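Catechol 1,2-dioxygenase (Burkholderia ambifaria, PDB 5VXT) probably catalyses the intradiol ring cleavage of catechol by dioxygen, using a ferric ion held in its dioxygenase domain. Local coordinates at residues Gly152-Leu157 against Phe300-Thr305; Glu205-Met210 against Leu288-Asp293; Leu275-Thr280 against Gln296-Asn301. All blocks are in the same frame, centred on the assembly; numbering follows the deposited sequence.

Interaction 1 of 3, residues Gly152-Leu157 against Phe300-Thr305; sequences GTVTGL and FNFVLT
N301 OD1 receives the backbone N-H of T153 at 2.8 Å and, weakly, the hydroxyl of the same threonine, T153 OG1, at 3.4 Å. The amide stands in for a main-chain carbonyl at the break in strand 295-303, just before F302, with T153 N tilted 26° from the carbonyl plane of the side chain. Its torsion explains the reach: chi1 of -60° keeps CG beside N301 N, and the two side chains run alongside each other in the same direction. Beyond this point the main chains pair as parallel strands. F302 N donates to T153 O, F302 O accepts from T155 N at 2.9 Å, and L304 N closes the series on T155 O, so that F302 is held through both its N-H and its carbonyl. The V154 side chain shares a face with F302 and meets L304, its CG1 lying 3.7 Å from L304 CD1. On the other face the methyls T155 CG2 and V303 CG2 meet at 3.6 Å; beyond the strand, the L157 side chain crosses that of V303 at about a right angle. Strand 147-155 lies between strands 203-209 and 295-303 of a mixed sheet, and F302 and L304 pack on strands 238-244 and 251-256 of the facing sheet.

Interaction 2 of 3, residues Glu205-Met210 against Leu288-Asp293; sequences EFRTLM and LGLKAD
From E205 to L209 the strand runs almost parallel to the loop from L288 to K291, 8° apart in direction, but no backbone pairing joins them: the closest CA atoms, those of R207 and L290, are 7.6 Å apart. Side chains therefore bridge the gap, and R207 carries most of the contact. Its chain, extended from CG to NE, reaches across the gap, and its guanidinium meets L288, the two side chains crossing at about a right angle. The leucine covers one face of that flat group, with L288 CD2 3.6 Å above the plane and offset toward the rim; L288 CB lies over the same group, 3.7 Å from R207 NH1. A weak hydrogen bond adds to this apolar cover, R207 NH1 to L288 O at 3.0 Å, bent to 122° at the hydrogen.

The edge of the guanidinium is used within its own strand. R207 NE forms a salt bridge with E205 OE2 at 3.0 Å, and R207 NH2 donates to that same oxygen, a side-on grip in which the acceptor lies in the guanidinium plane. Both nitrogens come to OE2 from one face of the carboxylate, well above its plane. Farther along, L290 CD2 touches R207 CB, and L209 CD2 packs at 3.7 Å against K291 CE, the methylene next to an ammonium group that bonds to the carbonyl of A145.

The contact illustrates how one arginine can be used twice: the salt bridge at its edge probably offsets its charge and restrains its rotation, leaving a flat face for a leucine to cover, so that a loop lacking regular structure rests on the sheet mainly by laying an apolar side chain on a charged but flat group, with one weak hydrogen bond beside it.

Interaction 3 of 3, residues Leu275-Thr280 against Gln296-Asn301; sequences LIPPVT and QDIEFN
An edge strand and the loop leading into it pack here against strand 295-303, within the mixed sheet that also holds strand 147-155. Pairing begins at T280, which forms an antiparallel hydrogen-bonded pair with D297: T280 N donates to D297 O at 2.8 Å, and D297 N returns a bond to T280 O at 2.7 Å. Before V279 the chains diverge, and a water spans the gap, donating to E299 O at 2.6 Å and only weakly to P278 O.

On the side of the sheet that faces strand 251-256, apolar side chains meet. V279 divides its methyls between two neighbours on one side of the strand, CG1 lying against Q296 CB and CG2 against I298 CD1 at 3.6 Å. P277 comes next, its CG set in the angle between I298 CG2 and F300 CD1, the latter 3.5 Å away. With CG anti to the backbone N (chi1 -166°), the F300 ring swings toward the loop, and L275 CD2 meets its edge near CZ at 3.8 Å. F255, from strand 251-256 of the other sheet, touches P277, I298 and F300, while D297 OD1 bonds to H151 on strand 147-155. Two mixed sheets meeting across such apolar side chains form the beta sandwich characteristic of the catalytic domain of intradiol dioxygenases.

Overall arrangement
All three contacts are built on one mixed sheet of the dioxygenase domain. Interactions 1 and 3 share F300 and N301 and use opposite edges of strand 295-303, interaction 3 the one facing strand 280-282 and interaction 1 the one facing strand 147-155; their centres are 14 Å apart. Interaction 2 lies on strand 203-209, the neighbour of 147-155 on its other side, its centre 22 Å from that of interaction 1, and touches interaction 3 where M210 packs on Q296. The ferric ion, bound by Y178, H238 and H240, is not reached directly: the L275 side chain lies about 12 Å from it and about 11 Å from catechol, the F302 side chain about 14 Å from the metal.

Interaction 1 of 3, residues Gly152-Leu157 against Phe300-Thr305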
ATOM      1  N   GLY B 152      10.319  32.831 -21.059  1.00 40.25           N
ATOM      2  CA  GLY B 152      11.563  32.386 -21.641  1.00 40.69           C
ATOM      3  C   GLY B 152      11.330  31.835 -23.023  1.00 43.79           C
ATOM      4  O   GLY B 152      10.278  32.049 -23.627  1.00 38.86           O
ATOM      5  N   THR B 153      12.327  31.113 -23.515  1.00 37.58           N
ATOM      6  CA  THR B 153      12.254  30.485 -24.820  1.00 38.01           C
ATOM      7  C   THR B 153      12.462  28.985 -24.694  1.00 42.06           C
ATOM      8  O   THR B 153      13.200  28.507 -23.823  1.00 37.58           O
ATOM      9  CB  THR B 153      13.301  31.044 -25.777  1.00 48.02           C
ATOM     10  OG1 THR B 153      14.599  30.616 -25.344  1.00 53.39           O
ATOM     11  CG2 THR B 153      13.249  32.559 -25.797  1.00 43.74           C
ATOM     12  N   VAL B 154      11.787  28.261 -25.575  1.00 39.41           N
ATOM     13  CA  VAL B 154      11.983  26.833 -25.764  1.00 39.17           C
ATOM     14  C   VAL B 154      12.930  26.660 -26.940  1.00 39.05           C
ATOM     15  O   VAL B 154      12.613  27.060 -28.067  1.00 38.41           O
ATOM     16  CB  VAL B 154      10.651  26.117 -26.023  1.00 36.71           C
ATOM     17  CG1 VAL B 154      10.886  24.632 -26.327  1.00 36.18           C
ATOM     18  CG2 VAL B 154       9.715  26.322 -24.846  1.00 36.18           C
ATOM     19  N   THR B 155      14.098  26.091 -26.674  1.00 36.55           N
ATOM     20  CA  THR B 155      15.070  25.799 -27.712  1.00 37.15           C
ATOM     21  C   THR B 155      15.427  24.320 -27.688  1.00 42.12           C
ATOM     22  O   THR B 155      15.206  23.620 -26.697  1.00 39.98           O
ATOM     23  CB  THR B 155      16.351  26.619 -27.537  1.00 57.46           C
ATOM     24  OG1 THR B 155      17.379  26.051 -28.349  1.00 67.05           O
ATOM     25  CG2 THR B 155      16.811  26.573 -26.107  1.00 36.17           C
ATOM     26  N   GLY B 156      15.994  23.853 -28.803  1.00 41.71           N
ATOM     27  CA  GLY B 156      16.649  22.566 -28.839  1.00 41.29           C
ATOM     28  C   GLY B 156      18.091  22.675 -28.386  1.00 44.22           C
ATOM     29  O   GLY B 156      18.577  23.739 -28.000  1.00 37.92           O
ATOM     30  N   LEU B 157      18.792  21.541 -28.452  1.00 36.30           N
ATOM     31  CA  LEU B 157      20.194  21.521 -28.049  1.00 41.67           C
ATOM     32  C   LEU B 157      21.072  22.418 -28.918  1.00 46.44           C
ATOM     33  O   LEU B 157      22.166  22.798 -28.489  1.00 47.77           O
ATOM     34  CB  LEU B 157      20.727  20.092 -28.081  1.00 45.56           C
ATOM     35  CG  LEU B 157      20.300  19.168 -26.936  1.00 41.90           C
ATOM     36  CD1 LEU B 157      20.804  17.774 -27.196  1.00 42.62           C
ATOM     37  CD2 LEU B 157      20.820  19.678 -25.598  1.00 33.82           C
ATOM     38  N   PHE B 300      13.337  32.012 -17.564  1.00 35.20           N
ATOM     39  CA  PHE B 300      13.744  30.617 -17.527  1.00 34.08           C
ATOM     40  C   PHE B 300      13.508  29.999 -18.890  1.00 40.18           C
ATOM     41  O   PHE B 300      12.371  29.960 -19.372  1.00 41.16           O
ATOM     42  CB  PHE B 300      12.986  29.849 -16.452  1.00 41.91           C
ATOM     43  CG  PHE B 300      13.584  28.517 -16.147  1.00 36.13           C
ATOM     44  CD1 PHE B 300      14.694  28.411 -15.327  1.00 32.65           C
ATOM     45  CD2 PHE B 300      13.050  27.368 -16.698  1.00 36.43           C
ATOM     46  CE1 PHE B 300      15.246  27.178 -15.039  1.00 36.67           C
ATOM     47  CE2 PHE B 300      13.606  26.139 -16.420  1.00 30.77           C
ATOM     48  CZ  PHE B 300      14.707  26.047 -15.595  1.00 31.67           C
ATOM     49  N   ASN B 301      14.577  29.516 -19.498  1.00 34.02           N
ATOM     50  CA  ASN B 301      14.511  28.887 -20.804  1.00 34.24           C
ATOM     51  C   ASN B 301      14.491  27.377 -20.639  1.00 33.24           C
ATOM     52  O   ASN B 301      15.028  26.833 -19.670  1.00 36.39           O
ATOM     53  CB  ASN B 301      15.697  29.304 -21.661  1.00 34.87           C
ATOM     54  CG  ASN B 301      15.747  30.801 -21.866  1.00 35.96           C
ATOM     55  OD1 ASN B 301      14.714  31.446 -22.062  1.00 36.59           O
ATOM     56  ND2 ASN B 301      16.945  31.366 -21.799  1.00 37.58           N
ATOM     57  N   PHE B 302      13.855  26.702 -21.590  1.00 36.82           N
ATOM     58  CA  PHE B 302      13.818  25.247 -21.613  1.00 36.38           C
ATOM     59  C   PHE B 302      14.657  24.775 -22.789  1.00 38.98           C
ATOM     60  O   PHE B 302      14.369  25.130 -23.937  1.00 41.36           O
ATOM     61  CB  PHE B 302      12.386  24.726 -21.725  1.00 36.24           C
ATOM     62  CG  PHE B 302      11.497  25.139 -20.592  1.00 32.39           C
ATOM     63  CD1 PHE B 302      11.493  24.431 -19.398  1.00 31.39           C
ATOM     64  CD2 PHE B 302      10.635  26.211 -20.724  1.00 33.22           C
ATOM     65  CE1 PHE B 302      10.659  24.800 -18.361  1.00 39.28           C
ATOM     66  CE2 PHE B 302       9.806  26.585 -19.690  1.00 35.99           C
ATOM     67  CZ  PHE B 302       9.812  25.879 -18.512  1.00 36.78           C
ATOM     68  N   VAL B 303      15.701  24.006 -22.505  1.00 32.55           N
ATOM     69  CA  VAL B 303      16.528  23.394 -23.539  1.00 41.32           C
ATOM     70  C   VAL B 303      16.144  21.924 -23.597  1.00 32.46           C
ATOM     71  O   VAL B 303      16.361  21.181 -22.634  1.00 31.74           O
ATOM     72  CB  VAL B 303      18.028  23.567 -23.267  1.00 37.64           C
ATOM     73  CG1 VAL B 303      18.836  22.852 -24.335  1.00 33.46           C
ATOM     74  CG2 VAL B 303      18.407  25.053 -23.234  1.00 37.90           C
ATOM     75  N   LEU B 304      15.569  21.508 -24.719  1.00 33.13           N
ATOM     76  CA  LEU B 304      15.024  20.171 -24.900  1.00 36.06           C
ATOM     77  C   LEU B 304      16.067  19.243 -25.518  1.00 39.46           C
ATOM     78  O   LEU B 304      17.037  19.687 -26.137  1.00 36.40           O
ATOM     79  CB  LEU B 304      13.789  20.228 -25.806  1.00 34.31           C
ATOM     80  CG  LEU B 304      12.693  21.260 -25.531  1.00 33.90           C
ATOM     81  CD1 LEU B 304      11.509  20.992 -26.444  1.00 34.76           C
ATOM     82  CD2 LEU B 304      12.248  21.223 -24.070  1.00 36.26           C
ATOM     83  N   THR B 305      15.839  17.936 -25.374  1.00 35.05           N
ATOM     84  CA  THR B 305      16.645  16.926 -26.043  1.00 33.16           C
ATOM     85  C   THR B 305      15.858  16.277 -27.180  1.00 42.05           C
ATOM     86  O   THR B 305      14.623  16.248 -27.158  1.00 34.03           O
ATOM     87  CB  THR B 305      17.125  15.847 -25.061  1.00 32.27           C
ATOM     88  OG1 THR B 305      16.003  15.292 -24.369  1.00 33.77           O
ATOM     89  CG2 THR B 305      18.091  16.456 -24.058  1.00 47.65           C
TER

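Interaction 2 of 3, residues Glu205-Met210 against Leu288-Asp293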
ATOM      1  N   GLU B 205       5.150  32.518 -22.087  1.00 44.95           N
ATOM      2  CA  GLU B 205       5.046  33.438 -20.961  1.00 40.59           C
ATOM      3  C   GLU B 205       3.841  33.084 -20.110  1.00 42.83           C
ATOM      4  O   GLU B 205       2.749  32.852 -20.637  1.00 46.26           O
ATOM      5  CB  GLU B 205       4.945  34.889 -21.442  1.00 42.18           C
ATOM      6  CG  GLU B 205       4.935  35.896 -20.316  1.00 42.56           C
ATOM      7  CD  GLU B 205       5.102  37.311 -20.828  1.00 47.87           C
ATOM      8  OE1 GLU B 205       5.499  37.467 -22.003  1.00 51.27           O
ATOM      9  OE2 GLU B 205       4.834  38.256 -20.059  1.00 49.25           O
ATOM     10  N   PHE B 206       4.045  33.035 -18.795  1.00 42.74           N
ATOM     11  CA  PHE B 206       2.974  32.825 -17.834  1.00 42.20           C
ATOM     12  C   PHE B 206       2.891  34.035 -16.919  1.00 42.29           C
ATOM     13  O   PHE B 206       3.911  34.504 -16.406  1.00 40.21           O
ATOM     14  CB  PHE B 206       3.194  31.546 -17.010  1.00 38.16           C
ATOM     15  CG  PHE B 206       3.151  30.295 -17.829  1.00 37.50           C
ATOM     16  CD1 PHE B 206       1.938  29.730 -18.194  1.00 44.59           C
ATOM     17  CD2 PHE B 206       4.321  29.679 -18.239  1.00 42.92           C
ATOM     18  CE1 PHE B 206       1.898  28.574 -18.951  1.00 43.31           C
ATOM     19  CE2 PHE B 206       4.287  28.521 -18.995  1.00 36.11           C
ATOM     20  CZ  PHE B 206       3.074  27.970 -19.353  1.00 39.25           C
ATOM     21  N   ARG B 207       1.683  34.547 -16.739  1.00 51.02           N
ATOM     22  CA  ARG B 207       1.415  35.630 -15.806  1.00 42.62           C
ATOM     23  C   ARG B 207       0.537  35.074 -14.698  1.00 43.38           C
ATOM     24  O   ARG B 207      -0.550  34.548 -14.960  1.00 42.62           O
ATOM     25  CB  ARG B 207       0.766  36.812 -16.523  1.00 45.88           C
ATOM     26  CG  ARG B 207       1.687  37.357 -17.592  1.00 44.83           C
ATOM     27  CD  ARG B 207       1.061  38.454 -18.418  1.00 46.76           C
ATOM     28  NE  ARG B 207       1.938  38.835 -19.522  1.00 47.03           N
ATOM     29  CZ  ARG B 207       1.600  39.685 -20.486  1.00 51.66           C
ATOM     30  NH1 ARG B 207       0.400  40.244 -20.481  1.00 60.93           N
ATOM     31  NH2 ARG B 207       2.462  39.975 -21.452  1.00 48.84           N
ATOM     32  N   THR B 208       1.024  35.162 -13.467  1.00 48.19           N
ATOM     33  CA  THR B 208       0.443  34.396 -12.379  1.00 49.12           C
ATOM     34  C   THR B 208       0.792  35.108 -11.077  1.00 48.65           C
ATOM     35  O   THR B 208       1.124  36.301 -11.083  1.00 42.55           O
ATOM     36  CB  THR B 208       0.941  32.939 -12.436  1.00 44.26           C
ATOM     37  OG1 THR B 208       0.390  32.191 -11.349  1.00 39.16           O
ATOM     38  CG2 THR B 208       2.464  32.872 -12.373  1.00 41.06           C
ATOM     39  N   LEU B 209       0.712  34.384  -9.968  1.00 48.71           N
ATOM     40  CA  LEU B 209       1.071  34.897  -8.656  1.00 45.32           C
ATOM     41  C   LEU B 209       2.102  33.971  -8.016  1.00 42.03           C
ATOM     42  O   LEU B 209       2.234  32.800  -8.382  1.00 39.45           O
ATOM     43  CB  LEU B 209      -0.164  35.039  -7.758  1.00 46.20           C
ATOM     44  CG  LEU B 209      -1.348  35.834  -8.315  1.00 45.69           C
ATOM     45  CD1 LEU B 209      -2.551  35.757  -7.378  1.00 44.42           C
ATOM     46  CD2 LEU B 209      -0.960  37.289  -8.574  1.00 44.97           C
ATOM     47  N   MET B 210       2.838  34.518  -7.059  1.00 41.04           N
ATOM     48  CA  MET B 210       3.963  33.802  -6.465  1.00 42.23           C
ATOM     49  C   MET B 210       3.477  32.663  -5.568  1.00 41.37           C
ATOM     50  O   MET B 210       2.713  32.908  -4.624  1.00 42.67           O
ATOM     51  CB  MET B 210       4.814  34.789  -5.663  1.00 46.93           C
ATOM     52  CG  MET B 210       5.933  34.150  -4.861  1.00 49.72           C
ATOM     53  SD  MET B 210       7.264  33.588  -5.926  1.00 44.80           S
ATOM     54  CE  MET B 210       7.684  35.133  -6.721  1.00 38.16           C
ATOM     55  N   LEU B 288       0.502  44.923 -18.331  1.00 59.42           N
ATOM     56  CA  LEU B 288       0.458  43.500 -18.638  1.00 59.48           C
ATOM     57  C   LEU B 288      -0.770  42.814 -18.055  1.00 59.16           C
ATOM     58  O   LEU B 288      -0.822  41.579 -18.028  1.00 52.96           O
ATOM     59  CB  LEU B 288       1.723  42.804 -18.127  1.00 58.35           C
ATOM     60  CG  LEU B 288       3.035  42.991 -18.891  1.00 58.31           C
ATOM     61  CD1 LEU B 288       3.653  44.326 -18.573  1.00 52.08           C
ATOM     62  CD2 LEU B 288       4.004  41.863 -18.570  1.00 56.89           C
ATOM     63  N   GLY B 289      -1.755  43.577 -17.586  1.00 64.94           N
ATOM     64  CA  GLY B 289      -2.912  43.000 -16.936  1.00 58.85           C
ATOM     65  C   GLY B 289      -2.676  42.536 -15.518  1.00 57.44           C
ATOM     66  O   GLY B 289      -3.569  41.911 -14.931  1.00 58.03           O
ATOM     67  N   LEU B 290      -1.504  42.817 -14.953  1.00 56.79           N
ATOM     68  CA  LEU B 290      -1.184  42.423 -13.590  1.00 60.18           C
ATOM     69  C   LEU B 290      -1.897  43.322 -12.585  1.00 58.68           C
ATOM     70  O   LEU B 290      -2.229  44.475 -12.872  1.00 55.39           O
ATOM     71  CB  LEU B 290       0.326  42.475 -13.361  1.00 60.76           C
ATOM     72  CG  LEU B 290       1.167  41.684 -14.367  1.00 54.39           C
ATOM     73  CD1 LEU B 290       2.641  41.708 -13.989  1.00 48.38           C
ATOM     74  CD2 LEU B 290       0.654  40.256 -14.486  1.00 53.07           C
ATOM     75  N   LYS B 291      -2.124  42.776 -11.389  1.00 56.14           N
ATOM     76  CA  LYS B 291      -2.921  43.447 -10.369  1.00 59.44           C
ATOM     77  C   LYS B 291      -2.154  44.525  -9.612  1.00 65.73           C
ATOM     78  O   LYS B 291      -2.738  45.168  -8.732  1.00 71.72           O
ATOM     79  CB  LYS B 291      -3.477  42.418  -9.378  1.00 59.92           C
ATOM     80  CG  LYS B 291      -2.431  41.698  -8.539  1.00 57.71           C
ATOM     81  CD  LYS B 291      -3.100  40.858  -7.460  1.00 58.68           C
ATOM     82  CE  LYS B 291      -2.081  40.148  -6.586  1.00 51.66           C
ATOM     83  NZ  LYS B 291      -2.740  39.280  -5.572  1.00 53.49           N
ATOM     84  N   ALA B 292      -0.881  44.748  -9.932  1.00 60.27           N
ATOM     85  CA  ALA B 292      -0.070  45.726  -9.219  1.00 57.76           C
ATOM     86  C   ALA B 292       1.100  46.133 -10.102  1.00 60.66           C
ATOM     87  O   ALA B 292       1.526  45.374 -10.977  1.00 57.42           O
ATOM     88  CB  ALA B 292       0.424  45.169  -7.878  1.00 55.63           C
ATOM     89  N   ASP B 293       1.614  47.348  -9.868  1.00 65.16           N
ATOM     90  CA  ASP B 293       2.668  47.881 -10.728  1.00 62.95           C
ATOM     91  C   ASP B 293       3.980  47.125 -10.540  1.00 62.60           C
ATOM     92  O   ASP B 293       4.622  46.723 -11.518  1.00 60.21           O
ATOM     93  CB  ASP B 293       2.868  49.370 -10.462  1.00 62.50           C
ATOM     94  CG  ASP B 293       4.006  49.945 -11.270  1.00 63.92           C
ATOM     95  OD1 ASP B 293       3.982  49.797 -12.513  1.00 61.44           O
ATOM     96  OD2 ASP B 293       4.927  50.533 -10.664  1.00 64.30           O
TER

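Interaction 3 of 3, residues Leu275-Thr280 against Gln296-Asn301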
ATOM      1  N   LEU B 275      18.092  24.423 -11.367  1.00 29.60           N
ATOM      2  CA  LEU B 275      16.667  24.730 -11.359  1.00 33.35           C
ATOM      3  C   LEU B 275      16.314  25.766 -10.294  1.00 37.80           C
ATOM      4  O   LEU B 275      15.225  25.720  -9.711  1.00 31.31           O
ATOM      5  CB  LEU B 275      15.853  23.448 -11.160  1.00 27.99           C
ATOM      6  CG  LEU B 275      16.042  22.378 -12.237  1.00 27.66           C
ATOM      7  CD1 LEU B 275      15.178  21.143 -11.970  1.00 27.00           C
ATOM      8  CD2 LEU B 275      15.755  22.925 -13.636  1.00 28.21           C
ATOM      9  N   ILE B 276      17.229  26.701 -10.037  1.00 29.88           N
ATOM     10  CA  ILE B 276      17.054  27.777  -9.063  1.00 30.56           C
ATOM     11  C   ILE B 276      17.362  29.096  -9.758  1.00 35.11           C
ATOM     12  O   ILE B 276      18.432  29.676  -9.536  1.00 35.89           O
ATOM     13  CB  ILE B 276      17.965  27.592  -7.838  1.00 30.58           C
ATOM     14  CG1 ILE B 276      17.881  26.159  -7.298  1.00 29.65           C
ATOM     15  CG2 ILE B 276      17.604  28.598  -6.753  1.00 32.90           C
ATOM     16  CD1 ILE B 276      18.834  25.927  -6.135  1.00 32.20           C
ATOM     17  N   PRO B 277      16.472  29.604 -10.598  1.00 31.85           N
ATOM     18  CA  PRO B 277      16.797  30.803 -11.386  1.00 32.82           C
ATOM     19  C   PRO B 277      16.601  32.067 -10.572  1.00 33.79           C
ATOM     20  O   PRO B 277      15.776  32.106  -9.648  1.00 42.92           O
ATOM     21  CB  PRO B 277      15.814  30.733 -12.564  1.00 32.86           C
ATOM     22  CG  PRO B 277      14.714  29.804 -12.133  1.00 34.41           C
ATOM     23  CD  PRO B 277      15.102  29.126 -10.836  1.00 31.48           C
ATOM     24  N   PRO B 278      17.372  33.117 -10.869  1.00 37.24           N
ATOM     25  CA  PRO B 278      17.166  34.406 -10.201  1.00 39.44           C
ATOM     26  C   PRO B 278      15.774  34.961 -10.450  1.00 36.35           C
ATOM     27  O   PRO B 278      15.179  34.758 -11.510  1.00 41.53           O
ATOM     28  CB  PRO B 278      18.234  35.301 -10.832  1.00 38.81           C
ATOM     29  CG  PRO B 278      19.303  34.357 -11.253  1.00 44.69           C
ATOM     30  CD  PRO B 278      18.611  33.089 -11.659  1.00 34.83           C
ATOM     31  N   VAL B 279      15.260  35.662  -9.443  1.00 41.62           N
ATOM     32  CA  VAL B 279      14.018  36.424  -9.537  1.00 49.66           C
ATOM     33  C   VAL B 279      14.368  37.909  -9.547  1.00 44.82           C
ATOM     34  O   VAL B 279      15.231  38.354  -8.780  1.00 39.90           O
ATOM     35  CB  VAL B 279      13.065  36.085  -8.372  1.00 37.74           C
ATOM     36  CG1 VAL B 279      11.713  36.752  -8.572  1.00 48.03           C
ATOM     37  CG2 VAL B 279      12.912  34.563  -8.214  1.00 40.01           C
ATOM     38  N   THR B 280      13.700  38.672 -10.418  1.00 40.27           N
ATOM     39  CA  THR B 280      13.931  40.104 -10.598  1.00 41.84           C
ATOM     40  C   THR B 280      12.684  40.897 -10.217  1.00 48.22           C
ATOM     41  O   THR B 280      11.564  40.484 -10.524  1.00 51.49           O
ATOM     42  CB  THR B 280      14.313  40.429 -12.064  1.00 49.78           C
ATOM     43  OG1 THR B 280      15.661  40.027 -12.325  1.00 51.76           O
ATOM     44  CG2 THR B 280      14.189  41.904 -12.350  1.00 57.84           C
ATOM     45  N   GLN B 296       7.353  40.506  -9.618  1.00 44.10           N
ATOM     46  CA  GLN B 296       8.546  39.678  -9.683  1.00 44.57           C
ATOM     47  C   GLN B 296       8.581  38.940 -11.013  1.00 46.71           C
ATOM     48  O   GLN B 296       7.541  38.536 -11.541  1.00 44.17           O
ATOM     49  CB  GLN B 296       8.592  38.694  -8.509  1.00 44.17           C
ATOM     50  CG  GLN B 296       9.026  39.376  -7.218  1.00 45.59           C
ATOM     51  CD  GLN B 296       8.858  38.511  -5.991  1.00 48.40           C
ATOM     52  OE1 GLN B 296       7.755  38.059  -5.678  1.00 54.96           O
ATOM     53  NE2 GLN B 296       9.952  38.283  -5.277  1.00 45.73           N
ATOM     54  N   ASP B 297       9.784  38.770 -11.547  1.00 41.23           N
ATOM     55  CA  ASP B 297       9.990  38.303 -12.909  1.00 44.15           C
ATOM     56  C   ASP B 297      11.044  37.209 -12.897  1.00 39.31           C
ATOM     57  O   ASP B 297      12.103  37.374 -12.285  1.00 41.23           O
ATOM     58  CB  ASP B 297      10.413  39.475 -13.803  1.00 42.02           C
ATOM     59  CG  ASP B 297      10.550  39.089 -15.253  1.00 47.15           C
ATOM     60  OD1 ASP B 297      11.691  38.868 -15.714  1.00 47.71           O
ATOM     61  OD2 ASP B 297       9.508  39.008 -15.935  1.00 48.79           O
ATOM     62  N   ILE B 298      10.748  36.080 -13.535  1.00 38.33           N
ATOM     63  CA  ILE B 298      11.709  34.991 -13.646  1.00 37.07           C
ATOM     64  C   ILE B 298      11.898  34.661 -15.113  1.00 39.00           C
ATOM     65  O   ILE B 298      10.944  34.257 -15.789  1.00 37.02           O
ATOM     66  CB  ILE B 298      11.265  33.737 -12.877  1.00 35.89           C
ATOM     67  CG1 ILE B 298      11.062  34.052 -11.397  1.00 39.50           C
ATOM     68  CG2 ILE B 298      12.299  32.651 -13.057  1.00 34.77           C
ATOM     69  CD1 ILE B 298      10.762  32.831 -10.558  1.00 42.56           C
ATOM     70  N   GLU B 299      13.129  34.801 -15.598  1.00 37.02           N
ATOM     71  CA  GLU B 299      13.476  34.351 -16.940  1.00 40.53           C
ATOM     72  C   GLU B 299      13.985  32.919 -16.846  1.00 39.46           C
ATOM     73  O   GLU B 299      14.933  32.632 -16.108  1.00 37.50           O
ATOM     74  CB  GLU B 299      14.514  35.265 -17.598  1.00 37.79           C
ATOM     75  CG  GLU B 299      14.985  34.740 -18.954  1.00 42.13           C
ATOM     76  CD  GLU B 299      15.798  35.745 -19.754  1.00 51.52           C
ATOM     77  OE1 GLU B 299      15.735  36.954 -19.446  1.00 49.43           O
ATOM     78  OE2 GLU B 299      16.498  35.318 -20.697  1.00 53.57           O
ATOM     79  N   PHE B 300      13.337  32.012 -17.564  1.00 35.20           N
ATOM     80  CA  PHE B 300      13.744  30.617 -17.527  1.00 34.08           C
ATOM     81  C   PHE B 300      13.508  29.999 -18.890  1.00 40.18           C
ATOM     82  O   PHE B 300      12.371  29.960 -19.372  1.00 41.16           O
ATOM     83  CB  PHE B 300      12.986  29.849 -16.452  1.00 41.91           C
ATOM     84  CG  PHE B 300      13.584  28.517 -16.147  1.00 36.13           C
ATOM     85  CD1 PHE B 300      14.694  28.411 -15.327  1.00 32.65           C
ATOM     86  CD2 PHE B 300      13.050  27.368 -16.698  1.00 36.43           C
ATOM     87  CE1 PHE B 300      15.246  27.178 -15.039  1.00 36.67           C
ATOM     88  CE2 PHE B 300      13.606  26.139 -16.420  1.00 30.77           C
ATOM     89  CZ  PHE B 300      14.707  26.047 -15.595  1.00 31.67           C
ATOM     90  N   ASN B 301      14.577  29.516 -19.498  1.00 34.02           N
ATOM     91  CA  ASN B 301      14.511  28.887 -20.804  1.00 34.24           C
ATOM     92  C   ASN B 301      14.491  27.377 -20.639  1.00 33.24           C
ATOM     93  O   ASN B 301      15.028  26.833 -19.670  1.00 36.39           O
ATOM     94  CB  ASN B 301      15.697  29.304 -21.661  1.00 34.87           C
ATOM     95  CG  ASN B 301      15.747  30.801 -21.866  1.00 35.96           C
ATOM     96  OD1 ASN B 301      14.714  31.446 -22.062  1.00 36.59           O
ATOM     97  ND2 ASN B 301      16.945  31.366 -21.799  1.00 37.58           N
TER
HETATM   98  O   HOH W   1      16.585  33.782 -14.445  1.00 39.92           O